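Local coordinates for SCARECROW-LIKE protein 7 (PDB 5HYZ) that binds DNA in vitro, with its GRAS domain involved, and is probably a transcription factor in rice development and abiotic stress resistance, at residues Val114-Val119 / Thr145-Pro150; Ala204-Leu209 / Val236-Glu241. One frame throughout, in Å; residues are numbered along the deposited sequence.

Interaction 1. Residues Val114-Val119 / Thr145-Pro150; sequences VDFGIV and TGVPSP
A parallel beta-alpha-beta unit of the Rossmann-like GRAS core, carrying the end of the predicted VHIID motif, runs through helix 122-132 and brings residues 114-119 beside 145-150. The ladder starts regularly: Asp-115 N donates to Thr-145 O (2.9 Å) and Val-147 N to Asp-115 O (2.8 Å), both bonds nearly straight. A beta bulge follows. Val-147 O accepts from Gly-117 N at 2.8 Å and Ile-118 N at 2.7 Å, the two donors reaching it from opposite faces of the carbonyl plane; both bonds are bent (133° and 142° at the hydrogen), the price of sharing one oxygen while the register slips by a residue. Gly-117 suits the corner through its positive phi (105°), a conformation that leaves no room for a CB beside the preceding carbonyl O. Beyond it, Ser-149 N bonds to Ile-118 O, and Val-119 CG2 packs on Ser-149 CB at 3.6 Å. Val-147 CG2 meets the Phe-116 ring obliquely at CD1 (3.9 Å). The buried carboxylate of Asp-115 is satisfied by Trp-124 NE1 at OD2 and Asn-206 ND2 at OD1. Strand 202-208 flanks strand 110-118, strand 177-182 flanks strand 141-148, and Leu-160 of helix 157-174 packs against Ile-118 and Pro-148.

Interaction 2. Residues Ala204-Leu209 / Val236-Glu241; sequences AVNFML and VVTLGE
The Phe-207 ring turns an edge to strand 236-242: Val-237 CG1 lies in the ring plane, 3.7 Å from CD2, and Thr-238 O is near the same edge. The Phe-116 ring sits to one side of that plane, nearly parallel (about 10°) but slid far enough that the rims meet. With CG beside its own backbone N (chi1 -68°), Phe-207 leans back along the strand to Val-237, and its CB meets Leu-239 CD1 at 4.0 Å. The flat amide of Asn-206 belongs to the other side of the sheet. Thr-238 OG1 donates to its OD1 at 2.8 Å, tilted 26° from the carbonyl plane; OD1 also accepts from Gln-123 NE2, and ND2 is held too, so the buried amide is fixed in rotation. Strands 202-208 and 236-242, joined through helix 220-231, form a parallel beta-alpha-beta unit of the Rossmann-like sheet. Five backbone bonds alternate along it without a break, beginning with Val-205 N donating to Val-236 O (3.0 Å) and ending with Leu-209 N donating to Gly-240 O (2.8 Å). Residue Met-208 is selenomethionine in the crystal; its bent chain lies over Gly-240, SE 4.0 Å from CA, where the absence of a CB leaves room. Val-225 and Leu-226 of helix 220-231 pack on Phe-207, whereas helix 89-104 covers Ala-204, Asn-206 and Met-208 on the opposite face.

How the interactions relate
Interactions 1 and 2 are both buried and follow one another along the chain as two parallel beta-alpha-beta units of one sheet. Interaction 2 is the more central, about 10 Å from centre to chain centre against 13 Å, and interaction 1 runs out to partly exposed Val-119 and Pro-148. Neighbouring strands 110-118 and 202-208 are joined by probable hydrogen bonds from Val-114 N to Ala-204 O (2.8 Å) and Asn-206 N to Val-114 O (2.9 Å). One shared face is aromatic and aliphatic, Phe-116 also packing on Val-205; the other is polar. Interaction 2 keeps its register and adds a side-chain bond, whereas in interaction 1 the hydrogen bonds across the contact are all between backbone atoms and the ladder breaks into a bulge.

Interaction 1. Residues Val114-Val119 / Thr145-Pro150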
loop_
_atom_site.group_PDB
_atom_site.type_symbol
_atom_site.label_atom_id
_atom_site.label_comp_id
_atom_site.label_asym_id
_atom_site.label_seq_id
_atom_site.Cartn_x
_atom_site.Cartn_y
_atom_site.Cartn_z
ATOM N N VAL A 114 7.918 -5.155 -22.874
ATOM C CA VAL A 114 9.377 -5.168 -22.782
ATOM C C VAL A 114 9.783 -4.267 -21.669
ATOM O O VAL A 114 9.569 -3.063 -21.731
ATOM C CB VAL A 114 10.031 -4.744 -24.135
ATOM C CG1 VAL A 114 11.621 -4.803 -23.987
ATOM C CG2 VAL A 114 9.551 -5.695 -25.207
ATOM N N ASP A 115 10.345 -4.829 -20.609
ATOM C CA ASP A 115 10.740 -4.036 -19.447
ATOM C C ASP A 115 12.249 -3.828 -19.408
ATOM O O ASP A 115 13.009 -4.788 -19.099
ATOM C CB ASP A 115 10.266 -4.715 -18.131
ATOM C CG ASP A 115 10.355 -3.778 -16.929
ATOM O OD1 ASP A 115 10.626 -2.564 -17.090
ATOM O OD2 ASP A 115 10.097 -4.216 -15.781
ATOM N N PHE A 116 12.709 -2.603 -19.746
ATOM C CA PHE A 116 14.111 -2.271 -19.621
ATOM C C PHE A 116 14.374 -1.819 -18.211
ATOM O O PHE A 116 14.029 -0.686 -17.802
ATOM C CB PHE A 116 14.526 -1.171 -20.615
ATOM C CG PHE A 116 14.672 -1.659 -22.010
ATOM C CD1 PHE A 116 15.878 -2.262 -22.449
ATOM C CD2 PHE A 116 13.630 -1.476 -22.911
ATOM C CE1 PHE A 116 15.965 -2.684 -23.768
ATOM C CE2 PHE A 116 13.683 -1.869 -24.217
ATOM C CZ PHE A 116 14.897 -2.502 -24.659
ATOM N N GLY A 117 14.880 -2.744 -17.407
ATOM C CA GLY A 117 15.275 -2.463 -16.048
ATOM C C GLY A 117 14.273 -3.026 -15.055
ATOM O O GLY A 117 13.889 -2.357 -14.128
ATOM N N ILE A 118 13.872 -4.285 -15.215
ATOM C CA ILE A 118 13.003 -4.885 -14.197
ATOM C C ILE A 118 13.722 -5.083 -12.854
ATOM O O ILE A 118 14.885 -5.409 -12.816
ATOM C CB ILE A 118 12.413 -6.236 -14.686
ATOM C CG1 ILE A 118 11.437 -6.840 -13.673
ATOM C CG2 ILE A 118 13.540 -7.281 -14.934
ATOM C CD1 ILE A 118 10.521 -7.885 -14.332
ATOM N N VAL A 119 13.027 -4.839 -11.738
ATOM C CA VAL A 119 13.620 -5.111 -10.423
ATOM C C VAL A 119 12.933 -6.359 -9.831
ATOM O O VAL A 119 13.500 -7.415 -9.801
ATOM C CB VAL A 119 13.476 -3.864 -9.450
ATOM C CG1 VAL A 119 14.102 -4.212 -8.097
ATOM C CG2 VAL A 119 14.185 -2.660 -10.110
ATOM N N THR A 145 9.208 -9.621 -21.613
ATOM C CA THR A 145 10.653 -9.788 -21.799
ATOM C C THR A 145 11.356 -8.823 -20.865
ATOM O O THR A 145 11.129 -7.615 -20.952
ATOM C CB THR A 145 11.049 -9.504 -23.283
ATOM O OG1 THR A 145 10.381 -10.451 -24.127
ATOM C CG2 THR A 145 12.578 -9.635 -23.404
ATOM N N GLY A 146 12.160 -9.327 -19.939
ATOM C CA GLY A 146 12.725 -8.435 -18.949
ATOM C C GLY A 146 14.235 -8.295 -19.009
ATOM O O GLY A 146 14.950 -9.300 -19.022
ATOM N N VAL A 147 14.714 -7.053 -19.042
ATOM C CA VAL A 147 16.138 -6.725 -18.918
ATOM C C VAL A 147 16.354 -6.309 -17.472
ATOM O O VAL A 147 15.696 -5.349 -16.972
ATOM C CB VAL A 147 16.529 -5.590 -19.865
ATOM C CG1 VAL A 147 17.953 -5.159 -19.624
ATOM C CG2 VAL A 147 16.275 -5.963 -21.344
ATOM N N PRO A 148 17.279 -6.972 -16.760
ATOM C CA PRO A 148 17.374 -6.725 -15.319
ATOM C C PRO A 148 17.915 -5.332 -15.027
ATOM O O PRO A 148 18.836 -4.827 -15.659
ATOM C CB PRO A 148 18.387 -7.777 -14.811
ATOM C CG PRO A 148 19.157 -8.216 -16.043
ATOM C CD PRO A 148 18.136 -8.086 -17.202
ATOM N N SER A 149 17.324 -4.710 -14.031
ATOM C CA SER A 149 17.810 -3.422 -13.552
ATOM C C SER A 149 19.214 -3.511 -12.936
ATOM O O SER A 149 19.546 -4.524 -12.307
ATOM C CB SER A 149 16.830 -2.886 -12.482
ATOM O OG SER A 149 17.462 -1.851 -11.757
ATOM N N PRO A 150 20.028 -2.444 -13.067
ATOM C CA PRO A 150 21.316 -2.412 -12.371
ATOM C C PRO A 150 21.141 -2.604 -10.863
ATOM O O PRO A 150 22.087 -3.059 -10.201
ATOM C CB PRO A 150 21.856 -1.008 -12.687
ATOM C CG PRO A 150 21.206 -0.638 -13.933
ATOM C CD PRO A 150 19.861 -1.277 -13.947
#

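Interaction 2. Residues Ala204-Leu209 / Val236-Glu241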
loop_
_atom_site.group_PDB
_atom_site.type_symbol
_atom_site.label_atom_id
_atom_site.label_comp_id
_atom_site.label_asym_id
_atom_site.label_seq_id
_atom_site.Cartn_x
_atom_site.Cartn_y
_atom_site.Cartn_z
ATOM N N ALA A 204 4.338 -2.979 -25.597
ATOM C CA ALA A 204 4.576 -1.804 -24.774
ATOM C C ALA A 204 5.975 -1.895 -24.218
ATOM O O ALA A 204 6.391 -2.948 -23.725
ATOM C CB ALA A 204 3.532 -1.710 -23.617
ATOM N N VAL A 205 6.694 -0.791 -24.257
ATOM C CA VAL A 205 8.051 -0.748 -23.730
ATOM C C VAL A 205 8.066 0.119 -22.507
ATOM O O VAL A 205 7.511 1.214 -22.532
ATOM C CB VAL A 205 9.066 -0.172 -24.778
ATOM C CG1 VAL A 205 10.468 -0.228 -24.213
ATOM C CG2 VAL A 205 9.032 -1.098 -25.982
ATOM N N ASN A 206 8.725 -0.347 -21.448
ATOM C CA ASN A 206 8.686 0.326 -20.157
ATOM C C ASN A 206 10.130 0.704 -19.716
ATOM O O ASN A 206 11.030 -0.146 -19.669
ATOM C CB ASN A 206 8.012 -0.633 -19.129
ATOM C CG ASN A 206 7.814 -0.006 -17.785
ATOM O OD1 ASN A 206 6.875 0.806 -17.634
ATOM N ND2 ASN A 206 8.545 -0.501 -16.745
ATOM N N PHE A 207 10.370 1.982 -19.439
ATOM C CA PHE A 207 11.623 2.431 -18.866
ATOM C C PHE A 207 11.362 3.088 -17.504
ATOM O O PHE A 207 11.147 4.303 -17.442
ATOM C CB PHE A 207 12.259 3.489 -19.738
ATOM C CG PHE A 207 12.749 2.982 -21.083
ATOM C CD1 PHE A 207 13.957 2.294 -21.170
ATOM C CD2 PHE A 207 11.994 3.204 -22.253
ATOM C CE1 PHE A 207 14.436 1.875 -22.408
ATOM C CE2 PHE A 207 12.468 2.778 -23.509
ATOM C CZ PHE A 207 13.712 2.114 -23.567
HETATM N N MSE A 208 11.393 2.335 -16.425
HETATM C CA MSE A 208 11.084 2.971 -15.121
HETATM C C MSE A 208 12.385 3.115 -14.337
HETATM O O MSE A 208 13.054 2.114 -13.942
HETATM C CB MSE A 208 10.072 2.168 -14.254
HETATM C CG MSE A 208 8.818 1.843 -14.988
HETATM SE SE MSE A 208 7.814 3.664 -14.634
HETATM C CE MSE A 208 8.950 3.622 -12.751
ATOM N N LEU A 209 12.804 4.364 -14.141
ATOM C CA LEU A 209 14.047 4.680 -13.410
ATOM C C LEU A 209 15.228 3.879 -13.975
ATOM O O LEU A 209 15.930 3.175 -13.242
ATOM C CB LEU A 209 13.866 4.408 -11.922
ATOM C CG LEU A 209 12.723 5.213 -11.275
ATOM C CD1 LEU A 209 12.663 4.967 -9.748
ATOM C CD2 LEU A 209 12.891 6.729 -11.607
ATOM N N VAL A 236 2.925 1.893 -27.081
ATOM C CA VAL A 236 3.270 2.956 -26.140
ATOM C C VAL A 236 4.637 2.634 -25.505
ATOM O O VAL A 236 5.029 1.471 -25.380
ATOM C CB VAL A 236 2.162 3.098 -25.013
ATOM C CG1 VAL A 236 2.188 1.879 -24.066
ATOM C CG2 VAL A 236 2.381 4.403 -24.219
ATOM N N VAL A 237 5.338 3.676 -25.099
ATOM C CA VAL A 237 6.565 3.599 -24.348
ATOM C C VAL A 237 6.367 4.434 -23.113
ATOM O O VAL A 237 5.998 5.636 -23.203
ATOM C CB VAL A 237 7.758 4.182 -25.150
ATOM C CG1 VAL A 237 9.046 4.150 -24.268
ATOM C CG2 VAL A 237 7.985 3.391 -26.465
ATOM N N THR A 238 6.556 3.832 -21.949
ATOM C CA THR A 238 6.387 4.576 -20.726
ATOM C C THR A 238 7.724 4.909 -20.126
ATOM O O THR A 238 8.663 4.100 -20.158
ATOM C CB THR A 238 5.531 3.791 -19.692
ATOM O OG1 THR A 238 5.973 2.430 -19.673
ATOM C CG2 THR A 238 4.094 3.755 -20.181
ATOM N N LEU A 239 7.814 6.136 -19.614
ATOM C CA LEU A 239 9.061 6.649 -19.099
ATOM C C LEU A 239 8.846 7.140 -17.684
ATOM O O LEU A 239 7.951 7.998 -17.445
ATOM C CB LEU A 239 9.581 7.811 -19.968
ATOM C CG LEU A 239 10.884 8.481 -19.512
ATOM C CD1 LEU A 239 12.041 7.496 -19.652
ATOM C CD2 LEU A 239 11.149 9.702 -20.467
ATOM N N GLY A 240 9.628 6.653 -16.735
ATOM C CA GLY A 240 9.543 7.217 -15.395
ATOM C C GLY A 240 10.929 7.651 -14.973
ATOM O O GLY A 240 11.852 6.845 -14.990
ATOM N N GLU A 241 11.113 8.905 -14.549
ATOM C CA GLU A 241 12.464 9.417 -14.376
ATOM C C GLU A 241 12.514 10.362 -13.179
ATOM O O GLU A 241 11.511 10.951 -12.805
ATOM C CB GLU A 241 12.940 10.125 -15.648
ATOM C CG GLU A 241 13.712 9.226 -16.660
ATOM C CD GLU A 241 14.930 8.559 -16.007
ATOM O OE1 GLU A 241 15.476 9.167 -15.071
ATOM O OE2 GLU A 241 15.307 7.427 -16.375
#